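PDB 4HDT: 3-hydroxyisobutyryl-CoA hydrolase from Mycobacterium thermoresistibile, which probably hydrolyses 3-hydroxy-2-methylpropanoyl-CoA to free 3-hydroxy-2-methylpropanoate and coenzyme A, as a zinc-binding member of the crotonase-like family. Local coordinates for residues L21-R26 with T60-R65; A56-G61 with P107-M112. One frame throughout, in Å; residues are numbered along the deposited sequence.

Interaction 1 (L21-R26 with T60-R65); sequences LLTLNR and TGAGER. With ZN (zinc ion), chain C.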
loop_
_atom_site.group_PDB
_atom_site.type_symbol
_atom_site.label_atom_id
_atom_site.label_comp_id
_atom_site.label_asym_id
_atom_site.label_seq_id
_atom_site.Cartn_x
_atom_site.Cartn_y
_atom_site.Cartn_z
ATOM N N LEU A 21 3.634 16.238 -14.190
ATOM C CA LEU A 21 2.529 16.211 -13.221
ATOM C C LEU A 21 1.593 15.072 -13.564
ATOM O O LEU A 21 1.088 14.981 -14.704
ATOM C CB LEU A 21 1.783 17.551 -13.239
ATOM C CG LEU A 21 2.665 18.773 -13.061
ATOM C CD1 LEU A 21 1.894 20.024 -13.465
ATOM C CD2 LEU A 21 3.179 18.854 -11.639
ATOM N N LEU A 22 1.363 14.211 -12.603
ATOM C CA LEU A 22 0.388 13.142 -12.705
ATOM C C LEU A 22 -0.639 13.405 -11.616
ATOM O O LEU A 22 -0.307 13.301 -10.451
ATOM C CB LEU A 22 1.057 11.775 -12.516
ATOM C CG LEU A 22 2.071 11.423 -13.595
ATOM C CD1 LEU A 22 2.830 10.168 -13.201
ATOM C CD2 LEU A 22 1.330 11.239 -14.923
ATOM N N THR A 23 -1.883 13.692 -12.004
ATOM C CA THR A 23 -2.924 13.937 -11.019
ATOM C C THR A 23 -4.007 12.869 -11.178
ATOM O O THR A 23 -4.723 12.809 -12.169
ATOM C CB THR A 23 -3.507 15.360 -11.138
ATOM O OG1 THR A 23 -2.453 16.297 -11.135
ATOM C CG2 THR A 23 -4.533 15.676 -10.009
ATOM N N LEU A 24 -4.118 12.006 -10.175
ATOM C CA LEU A 24 -5.146 10.979 -10.185
ATOM C C LEU A 24 -6.507 11.696 -10.132
ATOM O O LEU A 24 -6.641 12.658 -9.383
ATOM C CB LEU A 24 -5.025 10.101 -8.953
ATOM C CG LEU A 24 -3.685 9.408 -8.823
ATOM C CD1 LEU A 24 -3.721 8.546 -7.604
ATOM C CD2 LEU A 24 -3.352 8.577 -10.061
ATOM N N ASN A 25 -7.466 11.282 -10.961
ATOM C CA ASN A 25 -8.659 12.131 -11.176
ATOM C C ASN A 25 -9.941 11.315 -11.277
ATOM O O ASN A 25 -10.669 11.398 -12.268
ATOM C CB ASN A 25 -8.459 13.022 -12.415
ATOM C CG ASN A 25 -9.568 14.031 -12.603
ATOM O OD1 ASN A 25 -10.085 14.612 -11.621
ATOM N ND2 ASN A 25 -9.992 14.213 -13.847
ATOM N N ARG A 26 -10.246 10.587 -10.217
ATOM C CA ARG A 26 -11.576 10.024 -10.000
ATOM C C ARG A 26 -12.010 10.427 -8.584
ATOM O O ARG A 26 -12.155 9.590 -7.695
ATOM C CB ARG A 26 -11.559 8.516 -10.173
ATOM C CG ARG A 26 -10.953 8.070 -11.505
ATOM C CD ARG A 26 -11.455 6.724 -11.989
ATOM N NE ARG A 26 -11.480 5.723 -10.965
ATOM C CZ ARG A 26 -12.306 4.685 -10.912
ATOM N NH1 ARG A 26 -12.188 3.838 -9.896
ATOM N NH2 ARG A 26 -13.181 4.443 -11.890
ATOM N N THR A 60 -0.074 13.738 -7.485
ATOM C CA THR A 60 -1.101 14.218 -6.560
ATOM C C THR A 60 -2.451 13.587 -6.942
ATOM O O THR A 60 -2.564 12.889 -7.935
ATOM C CB THR A 60 -1.260 15.752 -6.569
ATOM O OG1 THR A 60 -1.772 16.191 -7.837
ATOM C CG2 THR A 60 -0.011 16.448 -6.336
ATOM N N GLY A 61 -3.445 13.790 -6.100
ATOM C CA GLY A 61 -4.827 13.364 -6.358
ATOM C C GLY A 61 -5.805 14.515 -6.341
ATOM O O GLY A 61 -5.635 15.491 -5.594
ATOM N N ALA A 62 -6.851 14.422 -7.174
ATOM C CA ALA A 62 -7.828 15.485 -7.255
ATOM C C ALA A 62 -8.712 15.426 -6.015
ATOM O O ALA A 62 -8.794 14.397 -5.371
ATOM C CB ALA A 62 -8.648 15.325 -8.504
ATOM N N GLY A 63 -9.383 16.539 -5.726
ATOM C CA GLY A 63 -10.282 16.604 -4.581
ATOM C C GLY A 63 -9.528 16.855 -3.282
ATOM O O GLY A 63 -8.389 17.342 -3.258
ATOM N N GLU A 64 -10.208 16.553 -2.191
ATOM C CA GLU A 64 -9.800 17.005 -0.875
ATOM C C GLU A 64 -9.629 15.860 0.113
ATOM O O GLU A 64 -9.097 16.086 1.168
ATOM C CB GLU A 64 -10.885 17.955 -0.335
ATOM C CG GLU A 64 -10.945 19.301 -1.032
ATOM C CD GLU A 64 -9.759 20.167 -0.741
ATOM O OE1 GLU A 64 -9.115 19.898 0.309
ATOM O OE2 GLU A 64 -9.422 21.050 -1.557
ATOM N N ARG A 65 -10.129 14.659 -0.193
ATOM C CA ARG A 65 -10.228 13.575 0.800
ATOM C C ARG A 65 -9.049 12.615 0.820
ATOM O O ARG A 65 -8.894 11.869 1.773
ATOM C CB ARG A 65 -11.507 12.770 0.568
ATOM C CG ARG A 65 -12.786 13.596 0.724
ATOM C CD ARG A 65 -14.033 12.819 0.317
ATOM N NE ARG A 65 -14.335 11.761 1.276
ATOM C CZ ARG A 65 -15.092 10.694 1.038
ATOM N NH1 ARG A 65 -15.632 10.493 -0.170
ATOM N NH2 ARG A 65 -15.301 9.821 2.029
HETATM ZN ZN ZN C . -7.559 20.863 0.887
HETATM O O HOH W 1 0.437 16.414 -9.822
HETATM O O HOH W 2 -6.263 21.049 -0.666
#

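Interaction 2 (A56-G61 with P107-M112); sequences AVLLTG and PYVSIM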
loop_
_atom_site.group_PDB
_atom_site.type_symbol
_atom_site.label_atom_id
_atom_site.label_comp_id
_atom_site.label_asym_id
_atom_site.label_seq_id
_atom_site.Cartn_x
_atom_site.Cartn_y
_atom_site.Cartn_z
ATOM N N ALA A 56 11.751 16.229 -12.890
ATOM C CA ALA A 56 11.146 15.570 -11.736
ATOM C C ALA A 56 9.700 15.224 -12.074
ATOM O O ALA A 56 9.134 15.738 -13.057
ATOM C CB ALA A 56 11.196 16.476 -10.514
ATOM N N VAL A 57 9.125 14.359 -11.266
ATOM C CA VAL A 57 7.707 13.953 -11.418
ATOM C C VAL A 57 6.993 14.269 -10.113
ATOM O O VAL A 57 7.560 14.065 -9.062
ATOM C CB VAL A 57 7.601 12.459 -11.717
ATOM C CG1 VAL A 57 6.139 12.008 -11.680
ATOM C CG2 VAL A 57 8.246 12.128 -13.079
ATOM N N LEU A 58 5.724 14.698 -10.171
ATOM C CA LEU A 58 4.934 14.987 -8.969
ATOM C C LEU A 58 3.584 14.317 -9.108
ATOM O O LEU A 58 2.854 14.567 -10.076
ATOM C CB LEU A 58 4.757 16.489 -8.835
ATOM C CG LEU A 58 3.743 17.031 -7.843
ATOM C CD1 LEU A 58 4.317 16.872 -6.472
ATOM C CD2 LEU A 58 3.410 18.493 -8.114
ATOM N N LEU A 59 3.276 13.463 -8.144
ATOM C CA LEU A 59 2.019 12.713 -8.114
ATOM C C LEU A 59 1.130 13.345 -7.063
ATOM O O LEU A 59 1.525 13.464 -5.888
ATOM C CB LEU A 59 2.262 11.247 -7.760
ATOM C CG LEU A 59 0.989 10.399 -7.561
ATOM C CD1 LEU A 59 0.206 10.211 -8.872
ATOM C CD2 LEU A 59 1.250 9.071 -6.867
ATOM N N THR A 60 -0.074 13.738 -7.485
ATOM C CA THR A 60 -1.101 14.218 -6.560
ATOM C C THR A 60 -2.451 13.587 -6.942
ATOM O O THR A 60 -2.564 12.889 -7.935
ATOM C CB THR A 60 -1.260 15.752 -6.569
ATOM O OG1 THR A 60 -1.772 16.191 -7.837
ATOM C CG2 THR A 60 -0.011 16.448 -6.336
ATOM N N GLY A 61 -3.445 13.790 -6.100
ATOM C CA GLY A 61 -4.827 13.364 -6.358
ATOM C C GLY A 61 -5.805 14.515 -6.341
ATOM O O GLY A 61 -5.635 15.491 -5.594
ATOM N N PRO A 107 13.849 12.652 -9.457
ATOM C CA PRO A 107 12.996 12.890 -8.268
ATOM C C PRO A 107 11.528 12.564 -8.598
ATOM O O PRO A 107 11.022 12.981 -9.638
ATOM C CB PRO A 107 13.160 14.388 -8.030
ATOM C CG PRO A 107 14.545 14.674 -8.524
ATOM C CD PRO A 107 14.641 13.845 -9.785
ATOM N N TYR A 108 10.884 11.849 -7.686
ATOM C CA TYR A 108 9.479 11.461 -7.804
ATOM C C TYR A 108 8.889 11.854 -6.447
ATOM O O TYR A 108 9.166 11.228 -5.406
ATOM C CB TYR A 108 9.335 9.960 -8.090
ATOM C CG TYR A 108 7.920 9.413 -8.233
ATOM C CD1 TYR A 108 7.129 9.173 -7.127
ATOM C CD2 TYR A 108 7.399 9.064 -9.483
ATOM C CE1 TYR A 108 5.850 8.635 -7.244
ATOM C CE2 TYR A 108 6.138 8.552 -9.610
ATOM C CZ TYR A 108 5.365 8.302 -8.494
ATOM O OH TYR A 108 4.092 7.762 -8.605
ATOM N N VAL A 109 8.070 12.892 -6.508
ATOM C CA VAL A 109 7.477 13.501 -5.333
ATOM C C VAL A 109 6.039 13.012 -5.222
ATOM O O VAL A 109 5.263 13.119 -6.170
ATOM C CB VAL A 109 7.474 15.045 -5.465
ATOM C CG1 VAL A 109 6.842 15.691 -4.260
ATOM C CG2 VAL A 109 8.879 15.591 -5.752
ATOM N N SER A 110 5.678 12.417 -4.099
ATOM C CA SER A 110 4.286 11.946 -3.957
ATOM C C SER A 110 3.633 12.694 -2.828
ATOM O O SER A 110 4.246 12.929 -1.768
ATOM C CB SER A 110 4.207 10.482 -3.717
ATOM O OG SER A 110 4.962 10.128 -2.575
ATOM N N ILE A 111 2.415 13.161 -3.090
ATOM C CA ILE A 111 1.634 13.899 -2.088
ATOM C C ILE A 111 0.586 12.984 -1.480
ATOM O O ILE A 111 -0.555 12.899 -1.930
ATOM C CB ILE A 111 0.969 15.177 -2.656
ATOM C CG1 ILE A 111 1.964 16.035 -3.451
ATOM C CG2 ILE A 111 0.275 15.962 -1.539
ATOM C CD1 ILE A 111 3.117 16.542 -2.652
ATOM N N MET A 112 1.018 12.281 -0.433
ATOM C CA MET A 112 0.193 11.263 0.219
ATOM C C MET A 112 -0.606 11.943 1.341
ATOM O O MET A 112 -0.476 11.660 2.529
ATOM C CB MET A 112 1.122 10.134 0.716
ATOM C CG MET A 112 1.672 9.279 -0.433
ATOM S SD MET A 112 2.566 7.815 0.107
ATOM C CE MET A 112 4.029 8.631 0.694
HETATM O O HOH W 3 -2.475 14.546 -3.252
#

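Interaction 1 (L21-R26 with T60-R65)
Strands 19-24 and 56-61 pair in parallel here at their C-terminal ends, closing the beta-alpha-beta unit that runs through helix 35-49 in the crotonase-like fold. Thr-23 lies beside Thr-60 and Leu-24 beside Gly-61. Three backbone bonds zip the edges together: Thr-60 N to Leu-22 O (3.0 Å), Leu-24 N to Thr-60 O (2.9 Å) and Ala-62 N to Leu-24 O (2.8 Å). The last carries the pairing one residue past strand 56-61, into the loop.

On the threonine face, the Thr-23 methyl CG2 stands 3.6 Å from Thr-60 OG1, the two side chains meeting at a slant. Thr-60 OG1 sits between its own backbone N and carbonyl carbon (chi1 66°), which turns it to a water that also bonds Thr-23 OG1 and, weakly, Leu-22 O. On the other face Leu-24 CG lies 3.8 Å from Thr-60 O, and the isobutyl group of Leu-24 packs on Met-37 and Met-41 of helix 35-49.

Farther along the loop Glu-64 OE1 binds a zinc ion, together with His-192 NE2 and a water. Back at the contact, the Ala-62 methyl CB rests 3.5 Å from Asn-25 OD1, while Asn-25 ND2 turns to Glu-9 O.

Interaction 2 (A56-G61 with P107-M112)
Two neighbouring parallel strands in the interior of the main crotonase sheet, 56-61 and 108-112, make this contact, their axes 4.7 Å apart and only 13° from parallel. Val-57 pairs with Tyr-108, Leu-58 with Val-109 and Leu-59 with Ser-110. Four backbone bonds form the ladder: Val-57 N to Pro-107 O, Val-109 N to Val-57 O, Leu-59 N to Val-109 O and Ile-111 N to Leu-59 O. The middle two are almost straight, with an N-H...O angle of 176° for Val-109 N to Val-57 O. Beyond them a water continues the link, donating to Ile-111 O and accepting from Gly-61 N.

On one face the Tyr-108 side chain leans toward strand 56-61 and runs forward along it, from Val-57 to Leu-59, its CG anti to the backbone N (chi1 180°). Val-57 CG1 approaches ring atom CD2 obliquely at 3.9 Å, and Leu-59, lying alongside and pointing the same way, brings CD2 to 3.6 Å from Tyr-108 OH. That hydroxyl is hydrogen-bonded to Val-123 O, and Ser-110 OG on the same face to Gly-124 O, so both buried polar ends are satisfied. The opposite face is aliphatic: Leu-58 CD1 rests 3.6 Å from Val-109 CG1 and 3.9 Å from Ile-111 CG1, and Thr-60 CG2 lies 3.5 Å from Ile-111 CG1.

Helix 35-49 packs on the tyrosine face, Met-41 touching both Leu-59 and Tyr-108 and Leu-45 and Trp-48 touching Val-57, while strand 19-24 flanks strand 56-61 and strand 129-132 flanks strand 108-112.

In the fold
Strand 56-61 is common to both contacts: interaction 1 takes one of its edges and interaction 2 the other, so three consecutive parallel strands, 19-24, 56-61 and 108-112, are knitted together. Thr-60 touches a partner in both, while Gly-61 pairs with Leu-24 in interaction 1 and meets Ile-111 only through water in interaction 2. Interaction 2 is buried and largely aliphatic and aromatic along its length. Interaction 1 lies at the strand ends, only partly buried, with threonines, a bridging water and a loop leading to a zinc ligand. The leucines join them: Leu-24 CG packs 4.0 Å from Leu-59 CD1, and Leu-21 CD2 lies 3.6 Å from Leu-58 CD2 on the other face. Helix 35-49 covers the Leu-24/Leu-59 face.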